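Side-chain contacts in oligopeptide ABC transporter, periplasmic oligopeptide-binding protein, putative (Thermotoga maritima MSB8, PDB 5IPW), which probably binds oligopeptides in the periplasm and passes them to an ABC transporter for uptake: residues E160-D163 with D164-K168; L618-P621 with L622-M625. One frame throughout, in Å; residues are numbered along the deposited sequence.

Contact 1 of 2, residues E160-D163 with D164-K168; sequences EALD and DYTVK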
ATOM      1  N   GLU A 160     -26.851   4.417   5.075  1.00 63.10           N
ATOM      2  CA  GLU A 160     -27.805   5.285   5.753  1.00 63.55           C
ATOM      3  C   GLU A 160     -27.309   5.738   7.123  1.00 59.19           C
ATOM      4  O   GLU A 160     -26.567   5.033   7.804  1.00 56.65           O
ATOM      5  CB  GLU A 160     -29.165   4.580   5.884  1.00 69.21           C
ATOM      6  CG  GLU A 160     -29.085   3.090   6.211  1.00 74.13           C
ATOM      7  CD  GLU A 160     -30.435   2.449   6.513  1.00 76.83           C
ATOM      8  OE1 GLU A 160     -30.465   1.217   6.734  1.00 80.99           O
ATOM      9  OE2 GLU A 160     -31.462   3.163   6.535  1.00 77.67           O
ATOM     10  N   ALA A 161     -27.726   6.934   7.514  1.00 56.19           N
ATOM     11  CA  ALA A 161     -27.410   7.455   8.824  1.00 57.34           C
ATOM     12  C   ALA A 161     -28.495   7.009   9.790  1.00 57.67           C
ATOM     13  O   ALA A 161     -29.578   7.596   9.828  1.00 56.29           O
ATOM     14  CB  ALA A 161     -27.313   8.974   8.783  1.00 57.20           C
ATOM     15  N   LEU A 162     -28.208   5.959  10.557  1.00 59.32           N
ATOM     16  CA  LEU A 162     -29.135   5.478  11.592  1.00 58.45           C
ATOM     17  C   LEU A 162     -29.420   6.591  12.600  1.00 57.00           C
ATOM     18  O   LEU A 162     -30.523   6.705  13.105  1.00 58.48           O
ATOM     19  CB  LEU A 162     -28.579   4.239  12.293  1.00 58.42           C
ATOM     20  CG  LEU A 162     -28.408   3.006  11.400  1.00 60.71           C
ATOM     21  CD1 LEU A 162     -27.565   1.948  12.096  1.00 59.75           C
ATOM     22  CD2 LEU A 162     -29.753   2.429  10.985  1.00 63.52           C
ATOM     23  N   ASP A 163     -28.411   7.402  12.886  1.00 58.43           N
ATOM     24  CA  ASP A 163     -28.603   8.710  13.513  1.00 57.12           C
ATOM     25  C   ASP A 163     -27.412   9.577  13.125  1.00 54.32           C
ATOM     26  O   ASP A 163     -26.568   9.152  12.336  1.00 52.30           O
ATOM     27  CB  ASP A 163     -28.751   8.591  15.034  1.00 57.61           C
ATOM     28  CG  ASP A 163     -27.578   7.894  15.680  1.00 60.88           C
ATOM     29  OD1 ASP A 163     -26.430   8.338  15.484  1.00 62.42           O
ATOM     30  OD2 ASP A 163     -27.804   6.891  16.388  1.00 66.31           O
ATOM     31  N   ASP A 164     -27.334  10.780  13.681  1.00 53.96           N
ATOM     32  CA  ASP A 164     -26.269  11.717  13.328  1.00 54.51           C
ATOM     33  C   ASP A 164     -24.867  11.136  13.448  1.00 52.82           C
ATOM     34  O   ASP A 164     -23.961  11.567  12.740  1.00 54.83           O
ATOM     35  CB  ASP A 164     -26.353  12.974  14.198  1.00 54.79           C
ATOM     36  CG  ASP A 164     -27.480  13.891  13.789  1.00 54.71           C
ATOM     37  OD1 ASP A 164     -28.068  13.699  12.702  1.00 53.60           O
ATOM     38  OD2 ASP A 164     -27.770  14.819  14.568  1.00 58.23           O
ATOM     39  N   TYR A 165     -24.689  10.174  14.343  1.00 50.70           N
ATOM     40  CA  TYR A 165     -23.369   9.662  14.657  1.00 50.17           C
ATOM     41  C   TYR A 165     -23.249   8.155  14.466  1.00 48.03           C
ATOM     42  O   TYR A 165     -22.353   7.523  15.016  1.00 45.44           O
ATOM     43  CB  TYR A 165     -23.005  10.107  16.075  1.00 52.65           C
ATOM     44  CG  TYR A 165     -23.116  11.609  16.198  1.00 57.49           C
ATOM     45  CD1 TYR A 165     -22.248  12.441  15.489  1.00 61.11           C
ATOM     46  CD2 TYR A 165     -24.122  12.201  16.961  1.00 61.22           C
ATOM     47  CE1 TYR A 165     -22.355  13.821  15.561  1.00 63.47           C
ATOM     48  CE2 TYR A 165     -24.239  13.582  17.042  1.00 63.59           C
ATOM     49  CZ  TYR A 165     -23.348  14.388  16.341  1.00 66.60           C
ATOM     50  OH  TYR A 165     -23.441  15.760  16.408  1.00 69.60           O
ATOM     51  N   THR A 166     -24.137   7.587  13.658  1.00 49.59           N
ATOM     52  CA  THR A 166     -24.055   6.176  13.300  1.00 50.26           C
ATOM     53  C   THR A 166     -24.360   6.030  11.823  1.00 52.39           C
ATOM     54  O   THR A 166     -25.392   6.511  11.348  1.00 53.41           O
ATOM     55  CB  THR A 166     -25.052   5.304  14.092  1.00 48.12           C
ATOM     56  OG1 THR A 166     -25.247   5.845  15.401  1.00 44.00           O
ATOM     57  CG2 THR A 166     -24.530   3.892  14.210  1.00 47.83           C
ATOM     58  N   VAL A 167     -23.453   5.371  11.108  1.00 53.61           N
ATOM     59  CA  VAL A 167     -23.602   5.126   9.680  1.00 53.07           C
ATOM     60  C   VAL A 167     -23.558   3.622   9.458  1.00 55.22           C
ATOM     61  O   VAL A 167     -22.757   2.912  10.077  1.00 53.61           O
ATOM     62  CB  VAL A 167     -22.514   5.849   8.839  1.00 54.32           C
ATOM     63  CG1 VAL A 167     -21.108   5.483   9.290  1.00 54.08           C
ATOM     64  CG2 VAL A 167     -22.692   5.567   7.346  1.00 53.10           C
ATOM     65  N   LYS A 168     -24.432   3.151   8.574  1.00 57.81           N
ATOM     66  CA  LYS A 168     -24.589   1.734   8.299  1.00 59.23           C
ATOM     67  C   LYS A 168     -24.325   1.479   6.827  1.00 57.52           C
ATOM     68  O   LYS A 168     -24.946   2.096   5.969  1.00 58.13           O
ATOM     69  CB  LYS A 168     -26.009   1.285   8.674  1.00 64.13           C
ATOM     70  CG  LYS A 168     -26.388  -0.126   8.232  1.00 67.35           C
ATOM     71  CD  LYS A 168     -27.780  -0.511   8.716  1.00 70.91           C
ATOM     72  CE  LYS A 168     -28.221  -1.858   8.152  1.00 72.72           C
ATOM     73  NZ  LYS A 168     -29.333  -2.459   8.936  1.00 71.44           N
TER

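Contact 2 of 2, residues L618-P621 with L622-M625; sequences LRTP and LNAM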
ATOM      1  N   LEU A 618      -0.624   1.307   2.121  1.00 49.08           N
ATOM      2  CA  LEU A 618      -0.531   1.821   3.490  1.00 48.46           C
ATOM      3  C   LEU A 618      -0.507   3.351   3.537  1.00 45.63           C
ATOM      4  O   LEU A 618      -0.361   3.951   4.607  1.00 45.09           O
ATOM      5  CB  LEU A 618       0.712   1.266   4.180  1.00 50.77           C
ATOM      6  CG  LEU A 618       0.856  -0.254   4.243  1.00 52.56           C
ATOM      7  CD1 LEU A 618       2.204  -0.615   4.849  1.00 52.62           C
ATOM      8  CD2 LEU A 618      -0.274  -0.887   5.040  1.00 54.41           C
ATOM      9  N   ARG A 619      -0.645   3.975   2.373  1.00 44.81           N
ATOM     10  CA  ARG A 619      -0.741   5.434   2.254  1.00 43.62           C
ATOM     11  C   ARG A 619       0.517   6.138   2.760  1.00 40.90           C
ATOM     12  O   ARG A 619       0.453   7.280   3.193  1.00 41.56           O
ATOM     13  CB  ARG A 619      -1.984   5.958   2.999  1.00 43.23           C
ATOM     14  CG  ARG A 619      -3.271   5.170   2.766  1.00 43.65           C
ATOM     15  CD  ARG A 619      -3.602   5.012   1.292  1.00 43.13           C
ATOM     16  NE  ARG A 619      -3.782   6.308   0.650  1.00 43.52           N
ATOM     17  CZ  ARG A 619      -3.564   6.569  -0.637  1.00 42.69           C
ATOM     18  NH1 ARG A 619      -3.139   5.624  -1.468  1.00 43.57           N
ATOM     19  NH2 ARG A 619      -3.763   7.793  -1.097  1.00 42.21           N
ATOM     20  N   THR A 620       1.658   5.458   2.692  1.00 38.82           N
ATOM     21  CA  THR A 620       2.897   5.995   3.238  1.00 38.16           C
ATOM     22  C   THR A 620       3.101   7.420   2.722  1.00 37.11           C
ATOM     23  O   THR A 620       2.909   7.669   1.543  1.00 37.11           O
ATOM     24  CB  THR A 620       4.091   5.088   2.883  1.00 37.33           C
ATOM     25  OG1 THR A 620       3.895   3.798   3.477  1.00 38.41           O
ATOM     26  CG2 THR A 620       5.394   5.654   3.404  1.00 37.58           C
ATOM     27  N   PRO A 621       3.473   8.365   3.608  1.00 37.68           N
ATOM     28  CA  PRO A 621       3.855   8.216   5.009  1.00 37.25           C
ATOM     29  C   PRO A 621       2.727   8.283   6.042  1.00 37.24           C
ATOM     30  O   PRO A 621       3.026   8.369   7.226  1.00 39.29           O
ATOM     31  CB  PRO A 621       4.796   9.401   5.213  1.00 38.05           C
ATOM     32  CG  PRO A 621       4.167  10.478   4.397  1.00 38.11           C
ATOM     33  CD  PRO A 621       3.564   9.780   3.193  1.00 38.49           C
ATOM     34  N   LEU A 622       1.460   8.222   5.636  1.00 37.38           N
ATOM     35  CA  LEU A 622       0.354   8.205   6.618  1.00 38.17           C
ATOM     36  C   LEU A 622       0.529   7.085   7.635  1.00 38.51           C
ATOM     37  O   LEU A 622       0.154   7.191   8.800  1.00 39.05           O
ATOM     38  CB  LEU A 622      -0.989   8.023   5.922  1.00 37.78           C
ATOM     39  CG  LEU A 622      -2.210   8.105   6.840  1.00 37.59           C
ATOM     40  CD1 LEU A 622      -2.334   9.503   7.426  1.00 38.04           C
ATOM     41  CD2 LEU A 622      -3.471   7.725   6.087  1.00 38.21           C
ATOM     42  N   ASN A 623       1.082   5.997   7.143  1.00 42.49           N
ATOM     43  CA  ASN A 623       1.504   4.851   7.920  1.00 44.58           C
ATOM     44  C   ASN A 623       2.379   5.210   9.148  1.00 41.45           C
ATOM     45  O   ASN A 623       2.350   4.518  10.155  1.00 39.20           O
ATOM     46  CB  ASN A 623       2.279   3.952   6.940  1.00 49.67           C
ATOM     47  CG  ASN A 623       2.681   2.648   7.542  1.00 56.03           C
ATOM     48  OD1 ASN A 623       2.102   2.208   8.540  1.00 67.09           O
ATOM     49  ND2 ASN A 623       3.679   2.009   6.945  1.00 55.66           N
ATOM     50  N   ALA A 624       3.170   6.278   9.041  1.00 38.68           N
ATOM     51  CA  ALA A 624       3.990   6.781  10.145  1.00 37.92           C
ATOM     52  C   ALA A 624       3.226   7.715  11.087  1.00 36.78           C
ATOM     53  O   ALA A 624       3.740   8.097  12.140  1.00 36.20           O
ATOM     54  CB  ALA A 624       5.201   7.511   9.582  1.00 39.74           C
ATOM     55  N   MET A 625       2.024   8.105  10.673  1.00 36.89           N
ATOM     56  CA  MET A 625       1.111   8.946  11.441  1.00 39.32           C
ATOM     57  C   MET A 625       1.634  10.360  11.670  1.00 37.81           C
ATOM     58  O   MET A 625       1.916  10.752  12.797  1.00 39.09           O
ATOM     59  CB  MET A 625       0.722   8.261  12.769  1.00 43.62           C
ATOM     60  CG  MET A 625      -0.743   8.470  13.153  1.00 47.35           C
ATOM     61  SD  MET A 625      -1.871   8.089  11.787  1.00 53.24           S
ATOM     62  CE  MET A 625      -3.441   8.593  12.469  1.00 57.42           C
TER

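Contact 1 of 2, residues E160-D163 with D164-K168
Asp163 OD1 takes two hydrogen bonds from the 164-168 side of the turn. Tyr165 N reaches it at 2.8 Å, nearly in line with the C-O bond, while Thr166 OG1 gives its proton from above the carboxylate plane, also at 2.8 Å. The carboxylate can fold back over the turn because Asp163 CG sits between its own backbone N and carbonyl carbon (chi1 56°). A valine in place of Thr166 would probably cost OD1 the hydroxyl bond, leaving Tyr165 N as its donor from this segment and the carboxylate freer to turn.

Among the backbone bonds, Thr166 N to Asp163 O (3.2 Å) closes a type I turn, and Glu160 and Lys168 exchange a pair of N-H to O bonds further down. This is the tight end of a beta hairpin, strand 157-163 running into 166-171, with a classic beta bulge where Leu162 and Asp163 both face Thr166. Strand 110-115 flanks 166-171, and His130 of helix 129-140 bonds Asp164 OD1.

Apolar contact comes from Leu162, whose CD1 lies 3.8 Å from Lys168 CB. Beside it the extended chains of Glu160 and Lys168 run side by side; Glu160 OE1 and Lys168 NZ stay 4.4 Å apart, too far for a salt bridge.

Contact 2 of 2, residues L618-P621 with L622-M625
Arg619 O accepts the N-H of Leu622 at 2.8 Å. This bond closes a type VI beta turn from Arg619 to Leu622, with cis Pro621 at its third position. One step on, Pro621 O receives Ala624 N at 2.8 Å, and this bond starts the single 3-10 turn 622-624; Met625 N continues the pattern by bonding Leu622 O.

The side chains sort themselves around this bend. Leu622 sends its CG anti to the backbone N (chi1 -175°), which lays CD2 against the aliphatic start of Arg619, 3.9 Å from Arg619 CB; the two side chains meet at a slant. Asn623 instead runs alongside Leu618 and Thr620, pointing the same way as both. Its ND2 lies 3.7 Å from Leu618 CD1, while its CB rests 3.8 Å from Thr620 OG1. That hydroxyl has a weak hydrogen bond with Asp615 N.

Arg619 bends away at chi2 and chi3, and its guanidinium forms a salt bridge with Glu81 through NE and a hydrogen bond to Asp616 O through NH1. The whole bend is buried: Pro621 packs on Lys78 and Leu79 of helix 73-80, Leu618 on Trp87 and Met625 on Phe86 of strand 85-87, and Thr620 on Thr614 of strand 613-614.

How the contacts relate
The two contacts do not touch: their centres lie about 28 Å apart and their nearest atoms about 18 Å. Contact 1 is at the surface, its centre about 29 Å from the centre of the chain, whereas contact 2 is buried, its centre about 9 Å from the centre of the chain. What joins them is a sheet: the hairpin of contact 1 forms one edge of the antiparallel sheet whose opposite edge is strand 85-87, the strand met by Leu618 and Met625 of contact 2. Residues 618-625, near the end of the chain, thus pack against elements from its beginning. Both contacts join parts of the fold, and no role in peptide binding is assigned to them.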